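Beta-n-acetylhexosaminidase (Streptococcus pneumoniae, PDB 4AZI) hydrolyses terminal beta-linked N-acetylhexosamine residues from glycans, as a family 20 glycoside hydrolase catalytic module of the pneumococcal exo-beta-D-N-acetylglucosaminidase StrH. Local coordinates at residues N276-Y281 and I298-K303; S324-W329 and F343-A348; M148-K151 and A155-F158; V126-E129 and N135-A138. The protein carries 2 engineered substitutions. All coordinates share one frame; numbering follows the deposited sequence. Where two conformers were deposited one is given.

Interaction 1: N276-Y281 and I298-K303. With OAN (O-(2-acetamido-2-deoxy D-glucopyranosylidene) amino-N-phenylcarbamate), chain C.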
loop_
_atom_site.group_PDB
_atom_site.type_symbol
_atom_site.label_atom_id
_atom_site.label_comp_id
_atom_site.label_asym_id
_atom_site.label_seq_id
_atom_site.Cartn_x
_atom_site.Cartn_y
_atom_site.Cartn_z
ATOM N N ASN A 276 -4.277 10.494 2.624
ATOM C CA ASN A 276 -5.237 11.502 2.177
ATOM C C ASN A 276 -5.490 11.459 0.690
ATOM O O ASN A 276 -4.549 11.507 -0.092
ATOM C CB ASN A 276 -4.752 12.893 2.566
ATOM C CG ASN A 276 -5.887 13.857 2.771
ATOM O OD1 ASN A 276 -6.828 13.897 1.987
ATOM N ND2 ASN A 276 -5.815 14.631 3.846
ATOM N N GLY A 277 -6.762 11.346 0.310
ATOM C CA GLY A 277 -7.185 11.448 -1.091
ATOM C C GLY A 277 -6.667 12.707 -1.778
ATOM O O GLY A 277 -6.537 12.756 -3.003
ATOM N N ASP A 278 -6.344 13.721 -0.982
ATOM C CA ASP A 278 -5.754 14.962 -1.495
ATOM C C ASP A 278 -4.476 14.699 -2.294
ATOM O O ASP A 278 -4.144 15.445 -3.211
ATOM C CB ASP A 278 -5.448 15.914 -0.327
ATOM C CG ASP A 278 -6.689 16.606 0.218
ATOM O OD1 ASP A 278 -7.792 16.411 -0.347
ATOM O OD2 ASP A 278 -6.561 17.348 1.218
ATOM N N TRP A 279 -3.761 13.636 -1.933
ATOM C CA TRP A 279 -2.488 13.298 -2.577
ATOM C C TRP A 279 -2.573 12.224 -3.655
ATOM O O TRP A 279 -1.541 11.705 -4.092
ATOM C CB TRP A 279 -1.437 12.938 -1.513
ATOM C CG TRP A 279 -1.277 13.991 -0.431
ATOM C CD1 TRP A 279 -1.203 15.369 -0.594
ATOM C CD2 TRP A 279 -1.154 13.776 1.021
ATOM N NE1 TRP A 279 -1.067 16.002 0.620
ATOM C CE2 TRP A 279 -1.026 15.107 1.626
ATOM C CE3 TRP A 279 -1.153 12.656 1.850
ATOM C CZ2 TRP A 279 -0.897 15.284 3.003
ATOM C CZ3 TRP A 279 -1.027 12.845 3.234
ATOM C CH2 TRP A 279 -0.891 14.129 3.794
ATOM N N TYR A 280 -3.786 11.887 -4.100
ATOM C CA TYR A 280 -3.991 10.853 -5.129
ATOM C C TYR A 280 -3.609 11.361 -6.529
ATOM O O TYR A 280 -3.905 12.505 -6.874
ATOM C CB TYR A 280 -5.461 10.411 -5.158
ATOM C CG TYR A 280 -5.884 9.381 -4.122
ATOM C CD1 TYR A 280 -5.050 9.036 -3.054
ATOM C CD2 TYR A 280 -7.132 8.767 -4.203
ATOM C CE1 TYR A 280 -5.446 8.097 -2.102
ATOM C CE2 TYR A 280 -7.535 7.831 -3.261
ATOM C CZ TYR A 280 -6.687 7.487 -2.222
ATOM O OH TYR A 280 -7.086 6.546 -1.286
ATOM N N TYR A 281 -2.970 10.506 -7.325
ATOM C CA TYR A 281 -2.770 10.765 -8.762
ATOM C C TYR A 281 -3.065 9.519 -9.588
ATOM O O TYR A 281 -2.502 8.457 -9.325
ATOM C CB TYR A 281 -1.354 11.258 -9.077
ATOM C CG TYR A 281 -1.084 11.361 -10.576
ATOM C CD1 TYR A 281 -1.893 12.155 -11.400
ATOM C CD2 TYR A 281 -0.037 10.648 -11.173
ATOM C CE1 TYR A 281 -1.664 12.240 -12.766
ATOM C CE2 TYR A 281 0.204 10.731 -12.544
ATOM C CZ TYR A 281 -0.613 11.533 -13.335
ATOM O OH TYR A 281 -0.389 11.627 -14.696
ATOM N N ILE A 298 -0.044 17.736 -6.936
ATOM C CA ILE A 298 1.173 18.492 -6.649
ATOM C C ILE A 298 0.913 19.692 -5.734
ATOM O O ILE A 298 1.674 19.913 -4.780
ATOM C CB ILE A 298 1.914 18.895 -7.946
ATOM C CG1 ILE A 298 2.518 17.641 -8.587
ATOM C CG2 ILE A 298 2.995 19.932 -7.646
ATOM C CD1 ILE A 298 3.045 17.819 -9.998
ATOM N N GLU A 299 -0.145 20.452 -6.032
ATOM C CA GLU A 299 -0.578 21.572 -5.190
ATOM C C GLU A 299 -0.816 21.091 -3.763
ATOM O O GLU A 299 -0.267 21.654 -2.814
ATOM C CB GLU A 299 -1.857 22.229 -5.743
ATOM C CG GLU A 299 -2.272 23.506 -5.016
ATOM C CD GLU A 299 -3.676 23.976 -5.374
ATOM O OE1 GLU A 299 -4.383 23.260 -6.113
ATOM O OE2 GLU A 299 -4.084 25.063 -4.907
ATOM N N ASN A 300 -1.605 20.026 -3.628
ATOM C CA ASN A 300 -2.016 19.507 -2.309
ATOM C C ASN A 300 -0.889 18.976 -1.419
ATOM O O ASN A 300 -1.041 18.940 -0.192
ATOM C CB ASN A 300 -3.111 18.439 -2.444
ATOM C CG ASN A 300 -4.419 18.995 -2.977
ATOM O OD1 ASN A 300 -5.169 18.284 -3.642
ATOM N ND2 ASN A 300 -4.712 20.255 -2.668
ATOM N N THR A 301 0.226 18.556 -2.016
ATOM C CA THR A 301 1.392 18.149 -1.219
ATOM C C THR A 301 1.894 19.289 -0.336
ATOM O O THR A 301 2.518 19.046 0.696
ATOM C CB THR A 301 2.572 17.624 -2.063
ATOM O OG1 THR A 301 3.062 18.661 -2.930
ATOM C CG2 THR A 301 2.169 16.396 -2.868
ATOM N N GLY A 302 1.620 20.521 -0.753
ATOM C CA GLY A 302 1.904 21.703 0.051
ATOM C C GLY A 302 0.711 22.179 0.860
ATOM O O GLY A 302 0.855 22.521 2.029
ATOM N N LYS A 303 -0.463 22.176 0.234
ATOM C CA LYS A 303 -1.687 22.764 0.800
ATOM C C LYS A 303 -2.310 21.969 1.949
ATOM O O LYS A 303 -2.820 22.554 2.901
ATOM C CB LYS A 303 -2.726 22.961 -0.310
ATOM C CG LYS A 303 -3.579 24.213 -0.171
ATOM C CD LYS A 303 -4.062 24.675 -1.543
ATOM C CE LYS A 303 -4.473 26.139 -1.520
HETATM C CAH OAN C . -8.987 3.235 -1.245
HETATM C CAG OAN C . -9.077 3.925 -2.614
HETATM O OAN OAN C . -8.490 4.979 -2.812
HETATM N NAI OAN C . -9.832 3.302 -3.521
HETATM C CAB OAN C . -10.051 3.773 -4.905
HETATM C CAC OAN C . -8.889 3.322 -5.791
HETATM O OAJ OAN C . -9.109 1.968 -6.208
HETATM C CAD OAN C . -8.746 4.218 -7.013
HETATM O OAK OAN C . -7.668 3.714 -7.789
HETATM C CAE OAN C . -8.428 5.651 -6.557
HETATM C CAF OAN C . -8.307 6.673 -7.691
HETATM O OAM OAN C . -9.567 6.838 -8.350
HETATM O OAL OAN C . -9.393 6.163 -5.598
HETATM C CAA OAN C . -10.255 5.302 -4.977
HETATM N NAY OAN C . -11.310 5.836 -4.400
HETATM O OAQ OAN C . -11.429 7.191 -4.507
HETATM C CAP OAN C . -12.717 7.644 -4.534
HETATM O OAR OAN C . -12.937 8.856 -4.557
HETATM N NAO OAN C . -13.684 6.713 -4.540
HETATM C CAS OAN C . -15.003 6.959 -4.523
HETATM C CAT OAN C . -15.777 6.312 -3.560
HETATM C CAU OAN C . -17.154 6.526 -3.497
HETATM C CAV OAN C . -17.765 7.394 -4.399
HETATM C CAW OAN C . -16.997 8.047 -5.373
HETATM C CAX OAN C . -15.618 7.830 -5.438
#

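Interaction 2: S324-W329 and F343-A348. With OAN (O-(2-acetamido-2-deoxy D-glucopyranosylidene) amino-N-phenylcarbamate), chain C.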
loop_
_atom_site.group_PDB
_atom_site.type_symbol
_atom_site.label_atom_id
_atom_site.label_comp_id
_atom_site.label_asym_id
_atom_site.label_seq_id
_atom_site.Cartn_x
_atom_site.Cartn_y
_atom_site.Cartn_z
ATOM N N SER A 324 2.306 9.082 6.888
ATOM C CA SER A 324 1.493 9.470 5.750
ATOM C C SER A 324 1.901 8.756 4.473
ATOM O O SER A 324 3.068 8.376 4.299
ATOM C CB SER A 324 1.566 10.987 5.535
ATOM O OG SER A 324 0.863 11.679 6.546
ATOM N N MET A 325 0.928 8.593 3.582
ATOM C CA MET A 325 1.126 7.888 2.328
ATOM C C MET A 325 0.570 8.687 1.143
ATOM O O MET A 325 -0.575 9.120 1.165
ATOM C CB MET A 325 0.461 6.512 2.409
ATOM C CG MET A 325 0.559 5.677 1.141
ATOM S SD MET A 325 0.459 3.907 1.488
ATOM C CE MET A 325 -1.279 3.711 1.854
ATOM N N LEU A 326 1.404 8.886 0.127
ATOM C CA LEU A 326 0.978 9.478 -1.141
ATOM C C LEU A 326 0.755 8.347 -2.156
ATOM O O LEU A 326 1.556 7.405 -2.231
ATOM C CB LEU A 326 2.013 10.494 -1.639
ATOM C CG LEU A 326 1.730 11.259 -2.935
ATOM C CD1 LEU A 326 2.136 12.720 -2.800
ATOM C CD2 LEU A 326 2.441 10.605 -4.112
ATOM N N SER A 327 -0.323 8.442 -2.933
ATOM C CA SER A 327 -0.813 7.292 -3.686
ATOM C C SER A 327 -0.933 7.499 -5.193
ATOM O O SER A 327 -1.571 8.457 -5.655
ATOM C CB SER A 327 -2.158 6.823 -3.138
ATOM O OG SER A 327 -2.151 6.715 -1.725
ATOM N N ILE A 328 -0.338 6.563 -5.938
ATOM C CA ILE A 328 -0.352 6.560 -7.403
ATOM C C ILE A 328 -1.274 5.439 -7.881
ATOM O O ILE A 328 -1.003 4.265 -7.636
ATOM C CB ILE A 328 1.063 6.355 -7.996
ATOM C CG1 ILE A 328 2.086 7.337 -7.392
ATOM C CG2 ILE A 328 1.044 6.485 -9.518
ATOM C CD1 ILE A 328 1.692 8.812 -7.429
ATOM N N TRP A 329 -2.371 5.797 -8.541
ATOM C CA TRP A 329 -3.360 4.793 -8.949
ATOM C C TRP A 329 -3.399 4.555 -10.437
ATOM O O TRP A 329 -2.997 5.413 -11.225
ATOM C CB TRP A 329 -4.744 5.152 -8.429
ATOM C CG TRP A 329 -4.842 5.289 -6.923
ATOM C CD1 TRP A 329 -4.811 6.467 -6.183
ATOM C CD2 TRP A 329 -5.018 4.215 -5.922
ATOM N NE1 TRP A 329 -4.953 6.209 -4.840
ATOM C CE2 TRP A 329 -5.070 4.879 -4.614
ATOM C CE3 TRP A 329 -5.112 2.825 -5.976
ATOM C CZ2 TRP A 329 -5.225 4.167 -3.428
ATOM C CZ3 TRP A 329 -5.272 2.115 -4.769
ATOM C CH2 TRP A 329 -5.329 2.770 -3.529
ATOM N N PHE A 343 7.841 11.065 -9.885
ATOM C CA PHE A 343 9.018 11.609 -9.213
ATOM C C PHE A 343 8.801 13.064 -8.803
ATOM O O PHE A 343 9.174 13.454 -7.696
ATOM C CB PHE A 343 10.267 11.458 -10.096
ATOM C CG PHE A 343 10.833 10.057 -10.136
ATOM C CD1 PHE A 343 10.121 8.971 -9.621
ATOM C CD2 PHE A 343 12.076 9.819 -10.719
ATOM C CE1 PHE A 343 10.647 7.687 -9.664
ATOM C CE2 PHE A 343 12.608 8.533 -10.766
ATOM C CZ PHE A 343 11.892 7.467 -10.239
ATOM N N GLU A 344 8.187 13.862 -9.673
ATOM C CA GLU A 344 7.867 15.245 -9.299
ATOM C C GLU A 344 6.891 15.292 -8.112
ATOM O O GLU A 344 7.065 16.087 -7.184
ATOM C CB GLU A 344 7.311 16.045 -10.481
ATOM C CG GLU A 344 7.096 17.517 -10.139
ATOM C CD GLU A 344 6.382 18.303 -11.223
ATOM O OE1 GLU A 344 5.999 17.712 -12.254
ATOM O OE2 GLU A 344 6.196 19.523 -11.031
ATOM N N LEU A 345 5.877 14.432 -8.144
ATOM C CA LEU A 345 4.895 14.371 -7.065
ATOM C C LEU A 345 5.555 13.959 -5.745
ATOM O O LEU A 345 5.345 14.606 -4.716
ATOM C CB LEU A 345 3.744 13.425 -7.438
ATOM C CG LEU A 345 2.500 13.353 -6.548
ATOM C CD1 LEU A 345 1.924 14.725 -6.236
ATOM C CD2 LEU A 345 1.445 12.475 -7.207
ATOM N N MET A 346 6.367 12.901 -5.794
ATOM C CA MET A 346 7.136 12.450 -4.639
ATOM C C MET A 346 8.056 13.532 -4.085
ATOM O O MET A 346 8.125 13.715 -2.877
ATOM C CB MET A 346 7.964 11.212 -4.982
ATOM C CG MET A 346 7.142 9.954 -5.176
ATOM S SD MET A 346 8.151 8.602 -5.790
ATOM C CE MET A 346 9.099 8.196 -4.323
ATOM N N THR A 347 8.764 14.230 -4.975
ATOM C CA THR A 347 9.712 15.273 -4.582
ATOM C C THR A 347 8.999 16.445 -3.898
ATOM O O THR A 347 9.459 16.932 -2.861
ATOM C CB THR A 347 10.532 15.768 -5.798
ATOM O OG1 THR A 347 11.217 14.658 -6.391
ATOM C CG2 THR A 347 11.550 16.827 -5.388
ATOM N N ALA A 348 7.874 16.870 -4.471
ATOM C CA ALA A 348 7.058 17.948 -3.903
ATOM C C ALA A 348 6.598 17.660 -2.465
ATOM O O ALA A 348 6.715 18.521 -1.591
ATOM C CB ALA A 348 5.864 18.234 -4.802
HETATM C CAH OAN C . -8.987 3.235 -1.245
HETATM C CAG OAN C . -9.077 3.925 -2.614
HETATM O OAN OAN C . -8.490 4.979 -2.812
HETATM N NAI OAN C . -9.832 3.302 -3.521
HETATM C CAB OAN C . -10.051 3.773 -4.905
HETATM C CAC OAN C . -8.889 3.322 -5.791
HETATM O OAJ OAN C . -9.109 1.968 -6.208
HETATM C CAD OAN C . -8.746 4.218 -7.013
HETATM O OAK OAN C . -7.668 3.714 -7.789
HETATM C CAE OAN C . -8.428 5.651 -6.557
HETATM C CAF OAN C . -8.307 6.673 -7.691
HETATM O OAM OAN C . -9.567 6.838 -8.350
HETATM O OAL OAN C . -9.393 6.163 -5.598
HETATM C CAA OAN C . -10.255 5.302 -4.977
HETATM N NAY OAN C . -11.310 5.836 -4.400
HETATM O OAQ OAN C . -11.429 7.191 -4.507
HETATM C CAP OAN C . -12.717 7.644 -4.534
HETATM O OAR OAN C . -12.937 8.856 -4.557
HETATM N NAO OAN C . -13.684 6.713 -4.540
HETATM C CAS OAN C . -15.003 6.959 -4.523
HETATM C CAT OAN C . -15.777 6.312 -3.560
HETATM C CAU OAN C . -17.154 6.526 -3.497
HETATM C CAV OAN C . -17.765 7.394 -4.399
HETATM C CAW OAN C . -16.997 8.047 -5.373
HETATM C CAX OAN C . -15.618 7.830 -5.438
#

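Interaction 3: M148-K151 and A155-F158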
loop_
_atom_site.group_PDB
_atom_site.type_symbol
_atom_site.label_atom_id
_atom_site.label_comp_id
_atom_site.label_asym_id
_atom_site.label_seq_id
_atom_site.Cartn_x
_atom_site.Cartn_y
_atom_site.Cartn_z
ATOM N N MET A 148 -16.681 -10.178 -4.239
ATOM C CA MET A 148 -17.090 -11.520 -3.851
ATOM C C MET A 148 -18.371 -11.536 -3.010
ATOM O O MET A 148 -18.582 -10.663 -2.162
ATOM C CB MET A 148 -15.950 -12.209 -3.096
ATOM C CG MET A 148 -16.329 -13.488 -2.360
ATOM S SD MET A 148 -14.920 -14.395 -1.703
ATOM C CE MET A 148 -14.112 -13.155 -0.689
ATOM N N ASP A 149 -19.202 -12.550 -3.259
ATOM C CA ASP A 149 -20.416 -12.835 -2.492
ATOM C C ASP A 149 -20.049 -13.396 -1.119
ATOM O O ASP A 149 -19.480 -14.481 -1.014
ATOM C CB ASP A 149 -21.295 -13.830 -3.275
ATOM C CG ASP A 149 -22.502 -14.331 -2.479
ATOM O OD1 ASP A 149 -22.839 -13.760 -1.420
ATOM O OD2 ASP A 149 -23.125 -15.317 -2.932
ATOM N N LEU A 150 -20.387 -12.654 -0.070
ATOM C CA LEU A 150 -20.029 -13.027 1.307
ATOM C C LEU A 150 -20.770 -14.256 1.842
ATOM O O LEU A 150 -20.408 -14.804 2.891
ATOM C CB LEU A 150 -20.230 -11.834 2.245
ATOM C CG LEU A 150 -19.351 -10.604 1.999
ATOM C CD1 LEU A 150 -19.805 -9.468 2.891
ATOM C CD2 LEU A 150 -17.875 -10.920 2.210
ATOM N N LYS A 151 -21.803 -14.686 1.125
ATOM C CA LYS A 151 -22.577 -15.867 1.502
ATOM C C LYS A 151 -22.070 -17.111 0.785
ATOM O O LYS A 151 -22.514 -18.220 1.070
ATOM C CB LYS A 151 -24.054 -15.673 1.167
ATOM C CG LYS A 151 -24.776 -14.612 1.985
ATOM C CD LYS A 151 -26.186 -14.406 1.448
ATOM C CE LYS A 151 -26.162 -13.921 0.006
ATOM N NZ LYS A 151 -27.369 -14.362 -0.746
ATOM N N ALA A 155 -16.255 -19.868 -2.286
ATOM C CA ALA A 155 -15.433 -18.761 -2.754
ATOM C C ALA A 155 -14.621 -18.133 -1.615
ATOM O O ALA A 155 -13.420 -17.877 -1.771
ATOM C CB ALA A 155 -16.292 -17.715 -3.453
ATOM N N MET A 156 -15.296 -17.892 -0.491
ATOM C CA MET A 156 -14.702 -17.349 0.735
ATOM C C MET A 156 -13.608 -18.263 1.299
ATOM O O MET A 156 -12.544 -17.790 1.700
ATOM C CB MET A 156 -15.787 -17.150 1.806
ATOM C CG MET A 156 -16.860 -16.136 1.441
ATOM S SD MET A 156 -16.456 -14.472 1.992
ATOM C CE MET A 156 -17.131 -14.522 3.651
ATOM N N ASN A 157 -13.871 -19.571 1.324
ATOM C CA ASN A 157 -12.866 -20.518 1.798
ATOM C C ASN A 157 -11.648 -20.491 0.896
ATOM O O ASN A 157 -10.513 -20.507 1.374
ATOM C CB ASN A 157 -13.433 -21.931 1.944
ATOM C CG ASN A 157 -14.310 -22.082 3.177
ATOM O OD1 ASN A 157 -14.207 -21.306 4.117
ATOM N ND2 ASN A 157 -15.171 -23.093 3.177
ATOM N N PHE A 158 -11.886 -20.396 -0.408
ATOM C CA PHE A 158 -10.780 -20.321 -1.358
ATOM C C PHE A 158 -9.936 -19.058 -1.203
ATOM O O PHE A 158 -8.712 -19.134 -1.087
ATOM C CB PHE A 158 -11.261 -20.423 -2.796
ATOM C CG PHE A 158 -10.141 -20.515 -3.775
ATOM C CD1 PHE A 158 -9.568 -21.744 -4.068
ATOM C CD2 PHE A 158 -9.625 -19.368 -4.368
ATOM C CE1 PHE A 158 -8.514 -21.833 -4.956
ATOM C CE2 PHE A 158 -8.571 -19.447 -5.254
ATOM C CZ PHE A 158 -8.015 -20.684 -5.548
#

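Interaction 4: V126-E129 and N135-A138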
loop_
_atom_site.group_PDB
_atom_site.type_symbol
_atom_site.label_atom_id
_atom_site.label_comp_id
_atom_site.label_asym_id
_atom_site.label_seq_id
_atom_site.Cartn_x
_atom_site.Cartn_y
_atom_site.Cartn_z
ATOM N N VAL A 126 -12.677 -14.457 -11.613
ATOM C CA VAL A 126 -12.571 -15.239 -12.842
ATOM C C VAL A 126 -11.683 -16.469 -12.627
ATOM O O VAL A 126 -11.975 -17.559 -13.141
ATOM C CB VAL A 126 -12.023 -14.368 -14.003
ATOM C CG1 VAL A 126 -11.770 -15.199 -15.253
ATOM C CG2 VAL A 126 -12.984 -13.217 -14.303
ATOM N N ALA A 127 -10.602 -16.292 -11.869
ATOM C CA ALA A 127 -9.723 -17.404 -11.522
ATOM C C ALA A 127 -10.511 -18.506 -10.817
ATOM O O ALA A 127 -10.367 -19.692 -11.149
ATOM C CB ALA A 127 -8.565 -16.928 -10.657
ATOM N N MET A 128 -11.359 -18.118 -9.868
ATOM C CA MET A 128 -12.166 -19.090 -9.135
ATOM C C MET A 128 -13.132 -19.848 -10.064
ATOM O O MET A 128 -13.296 -21.057 -9.923
ATOM C CB MET A 128 -12.910 -18.427 -7.975
ATOM C CG MET A 128 -12.023 -18.106 -6.769
ATOM S SD MET A 128 -12.966 -17.686 -5.282
ATOM C CE MET A 128 -13.427 -15.998 -5.664
ATOM N N GLU A 129 -13.737 -19.143 -11.022
ATOM C CA GLU A 129 -14.606 -19.780 -12.031
ATOM C C GLU A 129 -13.841 -20.746 -12.939
ATOM O O GLU A 129 -14.380 -21.772 -13.357
ATOM C CB GLU A 129 -15.321 -18.737 -12.895
ATOM C CG GLU A 129 -16.288 -17.838 -12.140
ATOM C CD GLU A 129 -17.033 -16.866 -13.046
ATOM O OE1 GLU A 129 -16.481 -16.459 -14.092
ATOM O OE2 GLU A 129 -18.181 -16.506 -12.708
ATOM N N ASN A 135 -20.256 -18.862 -9.534
ATOM C CA ASN A 135 -20.913 -17.718 -8.892
ATOM C C ASN A 135 -20.169 -17.151 -7.671
ATOM O O ASN A 135 -20.760 -17.003 -6.598
ATOM C CB ASN A 135 -22.349 -18.090 -8.495
ATOM C CG ASN A 135 -23.168 -18.578 -9.669
ATOM O OD1 ASN A 135 -23.719 -19.680 -9.642
ATOM N ND2 ASN A 135 -23.235 -17.771 -10.716
ATOM N N PRO A 136 -18.873 -16.830 -7.819
ATOM C CA PRO A 136 -18.231 -16.237 -6.648
ATOM C C PRO A 136 -18.602 -14.763 -6.465
ATOM O O PRO A 136 -18.237 -14.165 -5.455
ATOM C CB PRO A 136 -16.745 -16.371 -6.969
ATOM C CG PRO A 136 -16.688 -16.283 -8.453
ATOM C CD PRO A 136 -17.937 -16.959 -8.952
ATOM N N GLN A 137 -19.323 -14.197 -7.428
ATOM C CA GLN A 137 -19.582 -12.762 -7.465
ATOM C C GLN A 137 -20.751 -12.342 -6.591
ATOM O O GLN A 137 -21.780 -13.015 -6.542
ATOM C CB GLN A 137 -19.834 -12.283 -8.892
ATOM C CG GLN A 137 -18.692 -12.537 -9.864
ATOM C CD GLN A 137 -18.851 -13.849 -10.617
ATOM O OE1 GLN A 137 -19.690 -14.679 -10.274
ATOM N NE2 GLN A 137 -18.037 -14.040 -11.651
ATOM N N ALA A 138 -20.576 -11.213 -5.909
ATOM C CA ALA A 138 -21.682 -10.514 -5.288
ATOM C C ALA A 138 -22.645 -10.107 -6.394
ATOM O O ALA A 138 -22.234 -9.839 -7.529
ATOM C CB ALA A 138 -21.190 -9.294 -4.527
HETATM O O HOH W 1 -19.711 -18.585 -12.252
#

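Interaction 1: N276-Y281 and I298-K303
Trp279 has CG opposite the carbonyl carbon (chi1 -53°), which turns the NE1 edge of its indole against the helix backbone at Asn300 and Thr301. Trp279 NE1 gives a hydrogen bond to Asn300 O at 3.0 Å; the acceptor lies in the indole plane, but the N-H comes in well above the carbonyl plane of Asn300 (61° out of it), and the bond is bent to 147°. Trp279 CD1 rests 4.2 Å from Thr301 CG2. The methylene of Asn276 packs over one indole face, and Leu326 and Phe349 add further contacts to the ring. The CB atoms of Asp278 and Asn300 meet at 4.0 Å, while the Asp278 carboxylate turns to Thr304. In the TIM barrel of this family the contact joins the short break in strand 271-282, just before its last residues, to helix 294-303, the helix of its beta-alpha-beta unit. An Asx turn shapes the approach: Asn276 OD1 accepts from Asp278 N at 3.0 Å. The side chain of Tyr280 runs to the pocket, Gly277 CA lying over the centre of its ring, 3.7 Å above the plane. Tyr280 OH donates to the acetamido oxygen OAN of the bound inhibitor at 2.6 Å.

Interaction 2: S324-W329 and F343-A348
Leu345 of helix 339-352 meets two strand side chains, Leu326 and Ile328, in a wholly apolar contact. Leu345 CG lies 3.7 Å from Leu326 CD2 and 3.8 Å from Leu326 CD1, so the branch point of one leucine faces both methyls of the other, the two chains crossing at a slant. One methyl carries the second meeting: Leu345 CD2 is 3.7 Å from Ile328 CD1, where the side chains run past each other in opposite directions. Leu345 reaches this far because its CG stands opposite the backbone N (chi1 -171°), which carries both methyls out toward the strand. Here the helix layer of a TIM barrel packs on the strand wall, helix 339-352 on the eighth strand, 321-329, with Leu326 and Ile328 facing the helix and Ser327 turned away from it. Around this core, Ile13 and Ile15 of the first strand flank Leu326 and Ile328, and Ile298 and Thr301 of the preceding helix, 294-303, close in alongside. Within helix 339-352, Phe343 O accepts from Thr347 OG1 at 2.7 Å and from Thr347 N, the two reaching it from opposite faces of its plane. At the strand's end Trp329 turns its indole to the pocket: the sugar ring of the inhibitor lies over one face, its CAE atom 3.6 Å above the plane and offset toward the rim.

Interaction 3: M148-K151 and A155-F158
The backbones of Leu150 and Met156 come within 6.9 Å, CA to CA, and those of Met148 and Ala155 within 7.5 Å, as the irregular segment 148-151 turns back along the first turns of the helix that follows. Met156 carries most of the helix side of the contact. Its chain is bent at chi2 and again at chi3 (-91° and -87°), which brings the sulfur and the terminal methyl against the loop. Met156 SD touches two carbons, Met148 CE and Leu150 CD2, each at 3.8 Å, and both of these side chains cross that of Met156 at a slant. The methyl goes further: Met156 CE lies 3.4 Å from Leu150 O. Met148 approaches from its own end: Met148 SD lies 3.7 Å from Met156 N and 4.0 Å from Ala155 CB. These contacts belong to the connection between the third and fourth strands of the TIM barrel, where helix 153-170 starts after strand 147-148. An Asx turn bends the chain there: Asp149 OD1 accepts from Lys151 N at 2.9 Å, the donor standing above the carboxylate plane. Asn152 OD1, just beyond, is hydrogen-bonded to Ala155 N near the start of the helix. Tyr209 of helix 203-219 packs on Met148 and Met156, and Phe206 of that helix on Leu150. From helix 122-130, Leu125 touches Met148 and Met128 touches Ala155.

Interaction 4: V126-E129 and N135-A138
Glu129 leaves helix 122-130 with CG opposite its own carbonyl carbon (chi1 -64°), and from CB the chain extends toward segment 135-138. Glu129 CG is the first atom to touch, 3.7 Å from Pro136 CD, the two side chains crossing at about a right angle. Beyond it, Glu129 CD comes to 3.3 Å from Gln137 NE2 as the carboxylate reaches that amide. At the tip, Glu129 OE2 accepts from Gln137 NE2 at 2.7 Å in a nearly straight bond of 166°. Glu129 OE2 lies close to the amide plane of Gln137, yet the donor stands well above the carboxylate plane, the two planes being 76° apart. A water donates to Glu129 OE2 at 2.6 Å and accepts from Asn135 N at 2.8 Å, bridging the helix to the loop backbone. Next door, Met128 CE packs on Pro136 CB at 3.6 Å, over which Leu125 and Ala155 also close. The contact thus joins helix 122-130 to the turn into strand 137-139, part of the excursion after the third barrel strand. Two donors meeting one carboxylate oxygen would probably favour the charged form of Glu129, with the apolar Met128-Pro136 pair packed alongside.

Interactions 1 and 2 lie on the neighbouring seventh and eighth barrel strands, their centres 8 Å apart: Tyr281 O probably bonds with Trp329 N at 2.8 Å and Tyr281 N probably with Ser327 O at 3.0 Å. Both reach the inhibitor, through Tyr280 and Trp329, whose rings meet edge-to-face in the pocket, which Arg19, Asp182, Glu183, Tyr292 and Asp331 help complete. Interactions 3 and 4 form a second pair, centres 9 Å apart, joined by a probable bond from Asp149 N to Pro136 O at 2.9 Å and by Met128 CG packing on Phe158 CD2 at 3.6 Å. Interactions 2 and 3 lie on opposite sides of the chain's centre, their nearest atoms about 17 Å apart.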